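Lys-gingipain catalytic subunit (Porphyromonas gingivalis, PDB 6I9A) cleaves proteins after lysine as a cysteine protease of the gingipain family, degrading hemoglobin, collagen and immunoglobulins, and may act as a virulence factor in periodontal disease. Local coordinates at residues 172-177 / 303-308; 165-170 / 287-292; 62-67 / 106-111. All coordinates share one frame; numbering follows the deposited sequence. Where two conformers were deposited one is given.

Contact 1: residues 172-177 / 303-308; sequences IKYGMQ and PTFEGT. With NA (sodium ion), chain F.
Y174 and T308 meet through a sodium ion that both of them bind, Y174 OH at 2.5 Å and T308 OG1 at 2.4 Å. The two oxygens lie 3.6 Å apart (Y174 OH to T308 OG1), as neighbours in one coordination shell. Water 2 is a further ligand and donates a hydrogen bond to F305 O. V293 O, S309 O and the side chain of D314, the only carboxylate in the shell, complete six oxygens. The phenol of Y174 reaches the metal because its CG stands anti to the backbone N (chi1 179°), carrying the ring straight off helix 163-178 toward the loop. On the way its CD1-CE1 side runs along the backbone of P303 and T304. Y174 CD1 comes within 3.5 Å of P303 O, close to the ring plane, and lies 3.8 Å from P303 CG.

This helix flanks the sheet of the caspase-like catalytic domain, with I172 and M176 packed on strand 152-157. The loop 303-308 joins helix 285-293 to helix 312-317, and the sodium pins it to the helix.

Behind the first shell, T308 OG1 donates its proton to T304 O while it binds the metal, which fixes the hydroxyl's rotation. G307 N reaches the same carbonyl oxygen from the opposite face. Both bonds tie the T304 carbonyl to the far end of the type I turn F305-T308. F305 lays one ring face against water 2, which sits 3.4 Å above the plane toward the rim, and its CD1 touches Y174 OH. One turn along the helix from Y174, Q177 OE1 accepts a hydrogen bond from water 1, which also donates to P303 O at 2.7 Å. Y178 of the same helix adds a direct bond to F305 N.

Contact 2: residues 165-170 / 287-292; sequences SQVGQP and EDYYWS. With H8E (benzyl-N-[(2S)-1-[[(3S)-7-amino-1-(benzylamino)-1,2-dioxoheptan-3-yl]amino]-5-(2-methyl-2-phenylhydrazinyl)-1,5-dioxopentan-2-yl]carbamate), chain I.
V167 meets Y289 with both methyl groups. CG2 lies over one face of the tyrosine ring, 4.2 Å from the centroid and 20° off the normal, in a CH-pi contact, and V167 CG1 reaches Y289 CB at 3.7 Å. One turn further on, P170 CB approaches the phenol end, 3.6 Å from Y289 OH. With CG trans to N (chi1 -175°), the Y289 ring leaves its helix toward the other; the two axes, over these short segments, come no closer than 10.0 Å and run at 23°. The ring, met by V167 and P170 from the other side, fills the gap, and its buried hydroxyl is satisfied by V298 O. This part is compact and apolar. Toward Q166 the contact thins: its carbonyl oxygen stays 4.4 Å from Y289 OH, and its partly exposed side chain keeps clear of the tyrosine.

Next to Y289 in the chain, D288 points its carboxylate toward the inhibitor instead. OD2 accepts a hydrogen bond of 2.9 Å from the terminal amine NAB of H8E and also bonds S283 OG, while OD1 is held by the hydroxyls of Y353 and Y357. This grip from both ends fixes the carboxylate and probably helps to keep it charged. The inhibitor's lysine-like arm thus ends at an acidic residue, the arrangement of an S1 pocket selective for lysine at P1.

Contact 3: residues 62-67 / 106-111; sequences FIHKKY and SAVDGD. With CA (calcium ion), chain G.
V108 sets its backbone and both methyls against H64 and Y67 of helix 56-72. The helix flanks the four-stranded parallel sheet of the catalytic domain, where I63 packs on strand 14-20. The facing loop is a calcium-binding loop whose aspartates D109 and D111 are set two residues apart.

The apolar contacts carry the interface. V108 CA lies almost squarely over the imidazole of H64, 4.0 Å from its centroid and 10° off the normal, as a CH-pi contact. V108 CG2 sits over the same ring, 3.8 Å from H64 CD2, and also touches Y67 CB at 4.0 Å, so this methyl wedges between histidine and tyrosine. With CG1 anti to N (chi1 -179°), both methyls of V108 face the helix, CG1 lying along H64 CB and CG.

Polar bonds anchor both partners from outside the two segments. H64 NE2 is hydrogen-bonded to Y104 O, which helps to hold the ring's rotation; A107 O is also 3.4 Å from H64 NE2, but at an angle too poor for a hydrogen bond. The backbone of S106 pairs with that of E115, and V108 N bonds E115 OE2, so the residue that presses on the helix is tied to a metal ligand.

Metal bonds form the last group. Calcium takes D109 OD1 at 2.3 Å and D111 OD1 at 2.4 Å, one oxygen from each carboxylate. F113 O and both carboxylate oxygens of E115, whose side chain also touches Y67, join waters 3 and 4 in a shell of seven oxygens. Water 4 donates to the other oxygen of D111, OD2, whereas water 3 gives one proton to D109 O and the other to D111 O, each at 2.7 Å.

Contacts 1 and 2 are adjoining stations on helix 163-178, their centres 10 Å apart, and they touch where P303 CD packs on Y289 OH (3.5 Å) and P170 CB. Contact 2 is the buried one, an apolar helix-helix seam beside the inhibitor pocket; contact 1, partly buried, joins the helix to a loop by a sodium ion and waters. Contact 3 stands apart, with its nearest atoms about 14 Å from contact 2 and about 23 Å from contact 1, in the part of the catalytic domain built on the four-stranded sheet. It too pairs helix with metal-binding loop, but all its protein ligands for calcium come from the loop region, whereas in contact 1 the helix itself supplies one.

Contact 1: residues 172-177 / 303-308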
loop_
_atom_site.group_PDB
_atom_site.type_symbol
_atom_site.label_atom_id
_atom_site.label_comp_id
_atom_site.label_asym_id
_atom_site.label_seq_id
_atom_site.Cartn_x
_atom_site.Cartn_y
_atom_site.Cartn_z
ATOM N N ILE A 172 -2.848 -2.464 -20.307
ATOM C CA ILE A 172 -2.010 -3.612 -19.914
ATOM C C ILE A 172 -0.775 -3.690 -20.808
ATOM O O ILE A 172 0.324 -3.996 -20.317
ATOM C CB ILE A 172 -2.880 -4.895 -19.988
ATOM C CG1 ILE A 172 -4.054 -4.847 -18.998
ATOM C CG2 ILE A 172 -2.013 -6.165 -19.792
ATOM C CD1 ILE A 172 -3.728 -4.576 -17.581
ATOM N N LYS A 173 -0.907 -3.369 -22.099
ATOM C CA LYS A 173 0.246 -3.380 -23.001
ATOM C C LYS A 173 1.292 -2.367 -22.576
ATOM O O LYS A 173 2.494 -2.621 -22.725
ATOM C CB LYS A 173 -0.178 -3.175 -24.451
ATOM C CG LYS A 173 -0.953 -4.371 -25.020
ATOM C CD LYS A 173 -1.469 -4.073 -26.446
ATOM C CE LYS A 173 -2.040 -5.335 -27.080
ATOM N NZ LYS A 173 -2.500 -5.054 -28.465
ATOM N N TYR A 174 0.889 -1.185 -22.098
ATOM C CA TYR A 174 1.854 -0.182 -21.616
ATOM C C TYR A 174 2.617 -0.748 -20.411
ATOM O O TYR A 174 3.835 -0.700 -20.367
ATOM C CB TYR A 174 1.065 1.097 -21.212
ATOM C CG TYR A 174 1.944 2.205 -20.683
ATOM C CD1 TYR A 174 2.395 3.234 -21.523
ATOM C CD2 TYR A 174 2.320 2.240 -19.344
ATOM C CE1 TYR A 174 3.154 4.286 -21.028
ATOM C CE2 TYR A 174 3.104 3.284 -18.838
ATOM C CZ TYR A 174 3.518 4.290 -19.688
ATOM O OH TYR A 174 4.269 5.343 -19.248
ATOM N N GLY A 175 1.883 -1.322 -19.451
ATOM C CA GLY A 175 2.532 -1.956 -18.302
ATOM C C GLY A 175 3.568 -3.009 -18.698
ATOM O O GLY A 175 4.686 -3.048 -18.145
ATOM N N MET A 176 3.198 -3.868 -19.615
ATOM C CA MET A 176 4.113 -4.910 -20.087
ATOM C C MET A 176 5.287 -4.380 -20.891
ATOM O O MET A 176 6.407 -4.874 -20.754
ATOM C CB MET A 176 3.355 -5.969 -20.924
ATOM C CG MET A 176 2.316 -6.713 -20.117
ATOM S SD MET A 176 1.567 -8.080 -20.979
ATOM C CE MET A 176 0.826 -7.285 -22.288
ATOM N N GLN A 177 5.065 -3.367 -21.728
ATOM C CA GLN A 177 6.137 -2.838 -22.539
ATOM C C GLN A 177 7.212 -2.296 -21.647
ATOM O O GLN A 177 8.400 -2.515 -21.896
ATOM C CB GLN A 177 5.613 -1.721 -23.462
ATOM C CG GLN A 177 6.747 -1.026 -24.181
ATOM C CD GLN A 177 6.310 -0.102 -25.256
ATOM O OE1 GLN A 177 5.125 -0.015 -25.590
ATOM N NE2 GLN A 177 7.285 0.550 -25.863
ATOM N N PRO A 303 -0.368 4.235 -25.831
ATOM C CA PRO A 303 0.473 5.288 -25.221
ATOM C C PRO A 303 1.919 4.868 -25.113
ATOM O O PRO A 303 2.228 3.669 -24.995
ATOM C CB PRO A 303 -0.120 5.402 -23.820
ATOM C CG PRO A 303 -0.745 4.040 -23.554
ATOM C CD PRO A 303 -1.246 3.561 -24.855
ATOM N N THR A 304 2.822 5.859 -25.148
ATOM C CA THR A 304 4.224 5.621 -24.871
ATOM C C THR A 304 4.655 6.426 -23.667
ATOM O O THR A 304 3.964 7.353 -23.208
ATOM C CB THR A 304 5.103 5.973 -26.044
ATOM O OG1 THR A 304 4.995 7.375 -26.284
ATOM C CG2 THR A 304 4.741 5.131 -27.286
ATOM N N PHE A 305 5.834 6.076 -23.142
ATOM C CA PHE A 305 6.359 6.740 -21.972
ATOM C C PHE A 305 6.604 8.238 -22.240
ATOM O O PHE A 305 6.291 9.092 -21.388
ATOM C CB PHE A 305 7.657 6.013 -21.538
ATOM C CG PHE A 305 8.255 6.633 -20.310
ATOM C CD1 PHE A 305 7.802 6.283 -19.058
ATOM C CD2 PHE A 305 9.245 7.614 -20.413
ATOM C CE1 PHE A 305 8.348 6.867 -17.902
ATOM C CE2 PHE A 305 9.805 8.203 -19.267
ATOM C CZ PHE A 305 9.338 7.837 -18.017
ATOM N N GLU A 306 7.107 8.565 -23.439
ATOM C CA GLU A 306 7.408 9.959 -23.808
ATOM C C GLU A 306 6.205 10.788 -24.045
ATOM O O GLU A 306 6.286 12.012 -23.963
ATOM C CB GLU A 306 8.248 10.029 -25.111
ATOM C CG GLU A 306 9.691 9.595 -24.991
ATOM C CD GLU A 306 9.856 8.151 -24.577
ATOM O OE1 GLU A 306 9.125 7.260 -25.085
ATOM O OE2 GLU A 306 10.679 7.927 -23.663
ATOM N N GLY A 307 5.090 10.174 -24.367
ATOM C CA GLY A 307 3.895 10.940 -24.693
ATOM C C GLY A 307 2.863 11.004 -23.590
ATOM O O GLY A 307 1.779 11.527 -23.847
ATOM N N THR A 308 3.188 10.490 -22.377
ATOM C CA THR A 308 2.247 10.519 -21.258
ATOM C C THR A 308 2.966 11.066 -20.044
ATOM O O THR A 308 4.202 11.006 -19.943
ATOM C CB THR A 308 1.644 9.121 -20.964
ATOM O OG1 THR A 308 2.703 8.205 -20.693
ATOM C CG2 THR A 308 0.766 8.589 -22.097
HETATM NA NA NA F . 3.205 7.475 -18.459
HETATM O O HOH W 1 2.904 1.142 -24.440
HETATM O O HOH W 2 5.318 8.671 -18.739
#

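Contact 2: residues 165-170 / 287-292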
loop_
_atom_site.group_PDB
_atom_site.type_symbol
_atom_site.label_atom_id
_atom_site.label_comp_id
_atom_site.label_asym_id
_atom_site.label_seq_id
_atom_site.Cartn_x
_atom_site.Cartn_y
_atom_site.Cartn_z
ATOM N N SER A 165 -10.842 -2.848 -26.287
ATOM C CA SER A 165 -9.787 -2.533 -27.259
ATOM C C SER A 165 -9.303 -1.098 -27.137
ATOM O O SER A 165 -8.133 -0.800 -27.443
ATOM C CB SER A 165 -10.303 -2.774 -28.693
ATOM O OG SER A 165 -11.413 -1.933 -29.012
ATOM N N GLN A 166 -10.186 -0.178 -26.737
ATOM C CA GLN A 166 -9.832 1.243 -26.721
ATOM C C GLN A 166 -8.998 1.638 -25.534
ATOM O O GLN A 166 -8.182 2.565 -25.656
ATOM C CB GLN A 166 -11.093 2.103 -26.766
ATOM C CG GLN A 166 -11.812 1.942 -28.127
ATOM C CD GLN A 166 -10.993 2.629 -29.193
ATOM O OE1 GLN A 166 -10.751 3.817 -29.106
ATOM N NE2 GLN A 166 -10.494 1.887 -30.126
ATOM N N VAL A 167 -9.208 0.974 -24.382
ATOM C CA VAL A 167 -8.483 1.368 -23.166
ATOM C C VAL A 167 -7.891 0.167 -22.423
ATOM O O VAL A 167 -6.774 0.263 -21.956
ATOM C CB VAL A 167 -9.444 2.131 -22.230
ATOM C CG1 VAL A 167 -8.926 2.198 -20.790
ATOM C CG2 VAL A 167 -9.666 3.554 -22.759
ATOM N N GLY A 168 -8.644 -0.929 -22.270
ATOM C CA GLY A 168 -8.125 -2.034 -21.449
ATOM C C GLY A 168 -6.829 -2.596 -21.990
ATOM O O GLY A 168 -5.809 -2.730 -21.271
ATOM N N GLN A 169 -6.836 -2.936 -23.296
ATOM C CA GLN A 169 -5.616 -3.505 -23.877
ATOM C C GLN A 169 -4.439 -2.504 -23.899
ATOM O O GLN A 169 -3.345 -2.838 -23.469
ATOM C CB GLN A 169 -5.881 -4.069 -25.250
ATOM C CG GLN A 169 -6.800 -5.297 -25.245
ATOM C CD GLN A 169 -6.791 -5.984 -26.573
ATOM O OE1 GLN A 169 -5.714 -6.169 -27.172
ATOM N NE2 GLN A 169 -7.963 -6.356 -27.028
ATOM N N PRO A 170 -4.663 -1.241 -24.308
ATOM C CA PRO A 170 -3.539 -0.281 -24.246
ATOM C C PRO A 170 -2.974 -0.138 -22.834
ATOM O O PRO A 170 -1.770 0.015 -22.668
ATOM C CB PRO A 170 -4.146 1.041 -24.794
ATOM C CG PRO A 170 -5.271 0.555 -25.712
ATOM C CD PRO A 170 -5.816 -0.689 -25.075
ATOM N N GLU A 287 -10.678 8.154 -16.539
ATOM C CA GLU A 287 -9.786 8.399 -15.395
ATOM C C GLU A 287 -8.993 7.143 -15.048
ATOM O O GLU A 287 -7.834 7.296 -14.697
ATOM C CB GLU A 287 -10.529 8.901 -14.173
ATOM C CG GLU A 287 -10.743 10.408 -14.101
ATOM C CD GLU A 287 -11.888 10.976 -14.910
ATOM O OE1 GLU A 287 -12.447 10.267 -15.782
ATOM O OE2 GLU A 287 -12.236 12.164 -14.644
ATOM N N ASP A 288 -9.584 5.928 -15.140
ATOM C CA ASP A 288 -8.770 4.748 -14.812
ATOM C C ASP A 288 -7.636 4.564 -15.815
ATOM O O ASP A 288 -6.574 4.024 -15.478
ATOM C CB ASP A 288 -9.609 3.474 -14.770
ATOM C CG ASP A 288 -10.301 3.155 -13.462
ATOM O OD1 ASP A 288 -10.169 3.960 -12.483
ATOM O OD2 ASP A 288 -10.912 2.081 -13.391
ATOM N N TYR A 289 -7.862 4.948 -17.101
ATOM C CA TYR A 289 -6.790 4.861 -18.107
ATOM C C TYR A 289 -5.594 5.724 -17.653
ATOM O O TYR A 289 -4.468 5.274 -17.615
ATOM C CB TYR A 289 -7.369 5.265 -19.458
ATOM C CG TYR A 289 -6.505 5.151 -20.686
ATOM C CD1 TYR A 289 -5.591 4.102 -20.851
ATOM C CD2 TYR A 289 -6.738 5.976 -21.777
ATOM C CE1 TYR A 289 -4.909 3.941 -22.061
ATOM C CE2 TYR A 289 -6.111 5.778 -22.994
ATOM C CZ TYR A 289 -5.195 4.763 -23.130
ATOM O OH TYR A 289 -4.536 4.546 -24.344
ATOM N N TYR A 290 -5.882 6.978 -17.340
ATOM C CA TYR A 290 -4.814 7.870 -16.898
ATOM C C TYR A 290 -4.184 7.381 -15.606
ATOM O O TYR A 290 -2.964 7.454 -15.439
ATOM C CB TYR A 290 -5.350 9.317 -16.655
ATOM C CG TYR A 290 -6.162 9.860 -17.817
ATOM C CD1 TYR A 290 -5.690 9.770 -19.121
ATOM C CD2 TYR A 290 -7.366 10.517 -17.597
ATOM C CE1 TYR A 290 -6.442 10.248 -20.189
ATOM C CE2 TYR A 290 -8.114 11.023 -18.652
ATOM C CZ TYR A 290 -7.637 10.895 -19.943
ATOM O OH TYR A 290 -8.394 11.392 -20.982
ATOM N N TRP A 291 -5.033 6.866 -14.696
ATOM C CA TRP A 291 -4.552 6.346 -13.404
ATOM C C TRP A 291 -3.405 5.384 -13.592
ATOM O O TRP A 291 -2.363 5.510 -12.966
ATOM C CB TRP A 291 -5.744 5.695 -12.707
ATOM C CG TRP A 291 -5.633 5.438 -11.241
ATOM C CD1 TRP A 291 -6.215 6.191 -10.265
ATOM C CD2 TRP A 291 -5.062 4.295 -10.577
ATOM N NE1 TRP A 291 -6.036 5.607 -9.041
ATOM C CE2 TRP A 291 -5.356 4.421 -9.202
ATOM C CE3 TRP A 291 -4.366 3.158 -11.011
ATOM C CZ2 TRP A 291 -5.011 3.451 -8.260
ATOM C CZ3 TRP A 291 -3.952 2.225 -10.064
ATOM C CH2 TRP A 291 -4.296 2.356 -8.708
ATOM N N SER A 292 -3.566 4.427 -14.520
ATOM C CA SER A 292 -2.521 3.430 -14.737
ATOM C C SER A 292 -1.384 3.878 -15.602
ATOM O O SER A 292 -0.222 3.560 -15.293
ATOM C CB SER A 292 -3.072 2.139 -15.340
ATOM O OG SER A 292 -3.974 1.496 -14.445
HETATM C CAQ H8E I . -21.350 -4.874 -12.461
HETATM C CAK H8E I . -21.492 -6.271 -12.594
HETATM C CAH H8E I . -21.329 -6.872 -13.843
HETATM C CAL H8E I . -21.046 -6.115 -14.977
HETATM C CAR H8E I . -20.931 -4.743 -14.817
HETATM C CBO H8E I . -21.034 -4.103 -13.590
HETATM C CBA H8E I . -20.944 -2.696 -13.550
HETATM N NBE H8E I . -19.560 -2.209 -13.415
HETATM C CBL H8E I . -19.133 -1.039 -13.964
HETATM O OAE H8E I . -19.860 -0.370 -14.709
HETATM C CBN H8E I . -17.709 -0.615 -13.615
HETATM O OAG H8E I . -16.985 -1.569 -13.193
HETATM C CBS H8E I . -17.079 0.273 -14.733
HETATM C CBB H8E I . -15.548 0.313 -14.680
HETATM C CAY H8E I . -14.931 1.087 -15.849
HETATM C CAX H8E I . -13.433 1.375 -15.708
HETATM C CAW H8E I . -12.584 0.125 -15.893
HETATM N NAB H8E I . -11.140 0.492 -15.777
HETATM N NBG H8E I . -17.614 1.641 -14.755
HETATM C C H8E I . -18.248 2.223 -15.773
HETATM O O H8E I . -18.531 1.690 -16.838
HETATM C CA H8E I . -18.780 3.606 -15.422
HETATM N N H8E I . -18.991 4.439 -16.602
HETATM C CBK H8E I . -17.966 4.903 -17.360
HETATM O OAD H8E I . -16.811 4.514 -17.131
HETATM O OBI H8E I . -18.293 5.723 -18.285
HETATM C CBD H8E I . -17.257 6.205 -19.216
HETATM C CBP H8E I . -17.853 6.926 -20.341
HETATM C CAS H8E I . -17.917 8.319 -20.376
HETATM C CAM H8E I . -18.475 9.045 -21.473
HETATM C CAI H8E I . -19.034 8.264 -22.499
HETATM C CAN H8E I . -19.029 6.880 -22.428
HETATM C CAT H8E I . -18.448 6.198 -21.373
HETATM C CB H8E I . -20.112 3.464 -14.668
HETATM C CG H8E I . -21.205 2.728 -15.488
HETATM C CD H8E I . -22.336 2.285 -14.607
HETATM O OE1 H8E I . -23.239 3.067 -14.306
HETATM N NE2 H8E I . -22.188 1.023 -14.164
HETATM N NBT H8E I . -23.040 0.459 -13.202
HETATM C CAA H8E I . -22.314 0.078 -11.960
HETATM C CBQ H8E I . -24.102 -0.332 -13.738
HETATM C CAU H8E I . -24.688 -1.380 -13.010
HETATM C CAO H8E I . -25.760 -2.092 -13.541
HETATM C CAJ H8E I . -26.249 -1.778 -14.802
HETATM C CAP H8E I . -25.655 -0.774 -15.553
HETATM C CAV H8E I . -24.597 -0.038 -15.015
#

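Contact 3: residues 62-67 / 106-111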
loop_
_atom_site.group_PDB
_atom_site.type_symbol
_atom_site.label_atom_id
_atom_site.label_comp_id
_atom_site.label_asym_id
_atom_site.label_seq_id
_atom_site.Cartn_x
_atom_site.Cartn_y
_atom_site.Cartn_z
ATOM N N PHE A 62 -10.084 13.835 16.248
ATOM C CA PHE A 62 -8.895 13.292 16.905
ATOM C C PHE A 62 -7.734 13.198 15.919
ATOM O O PHE A 62 -6.618 13.632 16.197
ATOM C CB PHE A 62 -9.236 11.926 17.506
ATOM C CG PHE A 62 -8.014 11.241 18.095
ATOM C CD1 PHE A 62 -7.485 11.652 19.313
ATOM C CD2 PHE A 62 -7.317 10.266 17.369
ATOM C CE1 PHE A 62 -6.356 11.016 19.853
ATOM C CE2 PHE A 62 -6.165 9.679 17.882
ATOM C CZ PHE A 62 -5.700 10.051 19.120
ATOM N N ILE A 63 -8.014 12.610 14.746
ATOM C CA ILE A 63 -6.949 12.419 13.761
ATOM C C ILE A 63 -6.416 13.747 13.257
ATOM O O ILE A 63 -5.200 13.948 13.110
ATOM C CB ILE A 63 -7.479 11.554 12.608
ATOM C CG1 ILE A 63 -7.732 10.092 13.117
ATOM C CG2 ILE A 63 -6.509 11.594 11.418
ATOM C CD1 ILE A 63 -8.568 9.280 12.107
ATOM N N HIS A 64 -7.356 14.686 12.952
ATOM C CA HIS A 64 -6.932 15.985 12.431
ATOM C C HIS A 64 -6.033 16.721 13.435
ATOM O O HIS A 64 -5.046 17.339 13.063
ATOM C CB HIS A 64 -8.138 16.828 12.044
ATOM C CG HIS A 64 -8.843 16.357 10.814
ATOM N ND1 HIS A 64 -9.745 17.181 10.175
ATOM C CD2 HIS A 64 -8.714 15.208 10.101
ATOM C CE1 HIS A 64 -10.197 16.505 9.117
ATOM N NE2 HIS A 64 -9.617 15.301 9.043
ATOM N N LYS A 65 -6.409 16.638 14.737
ATOM C CA LYS A 65 -5.614 17.309 15.763
ATOM C C LYS A 65 -4.241 16.635 15.877
ATOM O O LYS A 65 -3.229 17.325 15.977
ATOM C CB LYS A 65 -6.376 17.308 17.081
ATOM C CG LYS A 65 -5.602 17.950 18.222
ATOM C CD LYS A 65 -6.420 17.960 19.519
ATOM C CE LYS A 65 -5.941 19.006 20.517
ATOM N NZ LYS A 65 -4.487 18.938 20.792
ATOM N N LYS A 66 -4.192 15.300 15.813
ATOM C CA LYS A 66 -2.903 14.626 15.836
ATOM C C LYS A 66 -2.023 15.056 14.667
ATOM O O LYS A 66 -0.829 15.260 14.835
ATOM C CB LYS A 66 -3.066 13.108 15.772
ATOM C CG LYS A 66 -3.440 12.456 17.080
ATOM C CD LYS A 66 -2.222 12.487 18.025
ATOM C CE LYS A 66 -2.489 11.866 19.371
ATOM N NZ LYS A 66 -1.177 11.671 20.071
ATOM N N TYR A 67 -2.606 15.158 13.444
ATOM C CA TYR A 67 -1.796 15.585 12.314
ATOM C C TYR A 67 -1.297 17.021 12.546
ATOM O O TYR A 67 -0.113 17.300 12.334
ATOM C CB TYR A 67 -2.647 15.509 11.024
ATOM C CG TYR A 67 -1.822 16.017 9.878
ATOM C CD1 TYR A 67 -1.901 17.345 9.479
ATOM C CD2 TYR A 67 -0.873 15.193 9.243
ATOM C CE1 TYR A 67 -1.029 17.869 8.534
ATOM C CE2 TYR A 67 0.015 15.710 8.301
ATOM C CZ TYR A 67 -0.080 17.044 7.934
ATOM O OH TYR A 67 0.763 17.570 6.979
ATOM N N SER A 106 -8.142 11.620 6.364
ATOM C CA SER A 106 -6.790 11.965 5.861
ATOM C C SER A 106 -6.676 13.402 5.374
ATOM O O SER A 106 -5.564 13.946 5.380
ATOM C CB SER A 106 -6.387 11.008 4.724
ATOM O OG SER A 106 -7.012 11.227 3.469
ATOM N N ALA A 107 -7.758 14.004 4.942
ATOM C CA ALA A 107 -7.771 15.331 4.336
ATOM C C ALA A 107 -8.012 16.303 5.447
ATOM O O ALA A 107 -9.142 16.478 5.896
ATOM C CB ALA A 107 -8.852 15.393 3.246
ATOM N N VAL A 108 -6.933 16.924 5.911
ATOM C CA VAL A 108 -7.007 17.745 7.134
ATOM C C VAL A 108 -7.242 19.225 6.823
ATOM O O VAL A 108 -8.107 19.864 7.444
ATOM C CB VAL A 108 -5.750 17.553 7.993
ATOM C CG1 VAL A 108 -5.828 18.379 9.276
ATOM C CG2 VAL A 108 -5.522 16.085 8.323
ATOM N N ASP A 109 -6.500 19.772 5.858
ATOM C CA ASP A 109 -6.695 21.161 5.464
ATOM C C ASP A 109 -7.841 21.198 4.429
ATOM O O ASP A 109 -8.582 20.206 4.265
ATOM C CB ASP A 109 -5.396 21.851 5.032
ATOM C CG ASP A 109 -4.592 21.182 3.947
ATOM O OD1 ASP A 109 -5.177 20.506 3.117
ATOM O OD2 ASP A 109 -3.373 21.353 3.946
ATOM N N GLY A 110 -8.089 22.360 3.817
ATOM C CA GLY A 110 -9.308 22.544 3.049
ATOM C C GLY A 110 -9.506 21.822 1.735
ATOM O O GLY A 110 -10.618 21.819 1.205
ATOM N N ASP A 111 -8.415 21.313 1.163
ATOM C CA ASP A 111 -8.556 20.752 -0.173
ATOM C C ASP A 111 -8.895 19.249 -0.101
ATOM O O ASP A 111 -9.181 18.701 0.977
ATOM C CB ASP A 111 -7.302 21.074 -0.980
ATOM C CG ASP A 111 -6.066 20.351 -0.556
ATOM O OD1 ASP A 111 -6.181 19.365 0.270
ATOM O OD2 ASP A 111 -4.976 20.706 -1.031
HETATM CA CA CA G . -4.984 18.457 2.088
HETATM O O HOH W 3 -7.277 18.264 2.860
HETATM O O HOH W 4 -3.339 19.233 0.540
#